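PDB 5IE9: nucleotide pyrophosphohydrolase from Bacillus cereus, which probably hydrolyses nucleoside triphosphates to nucleoside monophosphates and pyrophosphate, and binds manganese. Local coordinates for residues Lys11-Tyr16 and Val73-Ala78. Residues are numbered along the deposited sequence; the frame is centred on the assembly and turned at random.
Sequences KEVDAY and VMICMA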
loop_
_atom_site.group_PDB
_atom_site.type_symbol
_atom_site.label_atom_id
_atom_site.label_comp_id
_atom_site.label_asym_id
_atom_site.label_seq_id
_atom_site.Cartn_x
_atom_site.Cartn_y
_atom_site.Cartn_z
ATOM N N LYS C 11 20.776 -15.102 1.763
ATOM C CA LYS C 11 22.136 -15.215 1.189
ATOM C C LYS C 11 22.137 -15.177 -0.346
ATOM O O LYS C 11 23.003 -14.546 -0.955
ATOM C CB LYS C 11 22.843 -16.492 1.681
ATOM C CG LYS C 11 23.484 -16.392 3.060
ATOM C CD LYS C 11 24.006 -17.743 3.544
ATOM N N GLU C 12 21.156 -15.851 -0.947
ATOM C CA GLU C 12 20.987 -15.935 -2.396
ATOM C C GLU C 12 20.683 -14.566 -3.017
ATOM O O GLU C 12 21.199 -14.242 -4.092
ATOM C CB GLU C 12 19.870 -16.926 -2.720
ATOM C CG GLU C 12 19.816 -17.407 -4.161
ATOM C CD GLU C 12 18.794 -18.510 -4.387
ATOM O OE1 GLU C 12 18.314 -19.110 -3.400
ATOM O OE2 GLU C 12 18.476 -18.788 -5.566
ATOM N N VAL C 13 19.853 -13.775 -2.329
ATOM C CA VAL C 13 19.492 -12.426 -2.780
ATOM C C VAL C 13 20.664 -11.475 -2.552
ATOM O O VAL C 13 20.957 -10.619 -3.404
ATOM C CB VAL C 13 18.191 -11.926 -2.119
ATOM C CG1 VAL C 13 17.956 -10.440 -2.369
ATOM C CG2 VAL C 13 17.004 -12.722 -2.634
ATOM N N ASP C 14 21.343 -11.652 -1.418
ATOM C CA ASP C 14 22.542 -10.882 -1.093
ATOM C C ASP C 14 23.658 -11.078 -2.115
ATOM O O ASP C 14 24.361 -10.125 -2.452
ATOM C CB ASP C 14 23.045 -11.235 0.304
ATOM C CG ASP C 14 23.948 -10.169 0.881
ATOM O OD1 ASP C 14 23.550 -8.981 0.897
ATOM O OD2 ASP C 14 25.054 -10.525 1.338
ATOM N N ALA C 15 23.800 -12.312 -2.602
ATOM C CA ALA C 15 24.787 -12.657 -3.633
ATOM C C ALA C 15 24.472 -11.986 -4.978
ATOM O O ALA C 15 25.387 -11.550 -5.684
ATOM C CB ALA C 15 24.888 -14.167 -3.793
ATOM N N TYR C 16 23.181 -11.903 -5.308
ATOM C CA TYR C 16 22.705 -11.293 -6.544
ATOM C C TYR C 16 22.901 -9.774 -6.542
ATOM O O TYR C 16 23.336 -9.208 -7.543
ATOM C CB TYR C 16 21.238 -11.668 -6.800
ATOM C CG TYR C 16 20.569 -10.873 -7.902
ATOM C CD1 TYR C 16 20.814 -11.165 -9.246
ATOM C CD2 TYR C 16 19.686 -9.821 -7.600
ATOM C CE1 TYR C 16 20.214 -10.434 -10.261
ATOM C CE2 TYR C 16 19.074 -9.087 -8.611
ATOM C CZ TYR C 16 19.343 -9.401 -9.938
ATOM O OH TYR C 16 18.748 -8.684 -10.949
ATOM N N VAL C 73 11.660 -8.090 -2.487
ATOM C CA VAL C 73 11.890 -6.724 -2.009
ATOM C C VAL C 73 11.986 -6.742 -0.485
ATOM O O VAL C 73 12.805 -6.028 0.096
ATOM C CB VAL C 73 10.804 -5.733 -2.511
ATOM C CG1 VAL C 73 11.073 -4.308 -2.036
ATOM C CG2 VAL C 73 10.715 -5.750 -4.028
ATOM N N MET C 74 11.170 -7.583 0.149
ATOM C CA MET C 74 11.242 -7.800 1.587
ATOM C C MET C 74 12.608 -8.302 2.020
ATOM O O MET C 74 13.177 -7.775 2.980
ATOM C CB MET C 74 10.168 -8.769 2.037
ATOM C CG MET C 74 8.893 -8.074 2.448
ATOM S SD MET C 74 7.587 -9.267 2.763
ATOM C CE MET C 74 6.201 -8.187 2.440
ATOM N N ILE C 75 13.130 -9.304 1.301
ATOM C CA ILE C 75 14.445 -9.869 1.583
ATOM C C ILE C 75 15.508 -8.784 1.404
ATOM O O ILE C 75 16.374 -8.620 2.262
ATOM C CB ILE C 75 14.735 -11.146 0.754
ATOM C CG1 ILE C 75 13.878 -12.312 1.270
ATOM C CG2 ILE C 75 16.206 -11.527 0.853
ATOM C CD1 ILE C 75 13.780 -13.511 0.344
ATOM N N CYS C 76 15.402 -8.028 0.313
ATOM C CA CYS C 76 16.253 -6.860 0.074
ATOM C C CYS C 76 16.232 -5.883 1.252
ATOM O O CYS C 76 17.291 -5.517 1.765
ATOM C CB CYS C 76 15.853 -6.151 -1.216
ATOM S SG CYS C 76 16.316 -7.062 -2.695
ATOM N N MET C 77 15.028 -5.496 1.680
ATOM C CA MET C 77 14.819 -4.628 2.833
ATOM C C MET C 77 15.545 -5.196 4.061
ATOM O O MET C 77 16.333 -4.492 4.705
ATOM C CB MET C 77 13.311 -4.466 3.076
ATOM C CG MET C 77 12.899 -3.717 4.339
ATOM S SD MET C 77 12.984 -1.929 4.157
ATOM C CE MET C 77 11.390 -1.570 3.414
ATOM N N ALA C 78 15.304 -6.477 4.344
ATOM C CA ALA C 78 15.852 -7.145 5.515
ATOM C C ALA C 78 17.379 -7.243 5.472
ATOM O O ALA C 78 18.044 -7.035 6.490
ATOM C CB ALA C 78 15.224 -8.519 5.680
#
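V13 of helix 6-17 points its side chain at helix 62-80 and meets I75 and C76 there. The CG2 methyl of I75 sits against the branch carbon of V13, on the flank of the fork. It is 3.6 Å from V13 CB. From V13 CG1 and V13 CG2 the same I75 CG2 atom is an equal 3.8 Å. One methyl thus faces both valine branches, and the two side chains meet at a slant. The torsions of I75 set this up. CG2 lies anti to the backbone N and reaches toward V13. CG1 lies beside the backbone N (chi1 -72°), and neither it nor CD1 comes as near to V13 as CG2 does. C76 comes in from another side. Its SG is 3.8 Å from V13 CG1, and the contact is apolar. The V13 CG1 methyl is therefore shared by two successive residues, with I75 CG2 and C76 SG approaching it from directions roughly at right angles. V13 CG1 gets there by lying anti to its own backbone N (chi1 169°).

The MazG fold is all-helical, and this contact sets its N-terminal helix against helix 62-80. That helix supplies the manganese ligand E66; its partner E37 comes from helix 27-49. The side chain of C76 is about 13 Å from the metal, so the contact lies away from the metal site.

All three touching residues are buried, and no hydrogen bond links the two segments. V13 also packs on F72 and N79 of helix 62-80. I75 reaches L85 of helix 85-96, and C76 reaches M30 of helix 27-49. H89 of the second subunit packs on both V13 and I75, which brings the subunit interface to this pair.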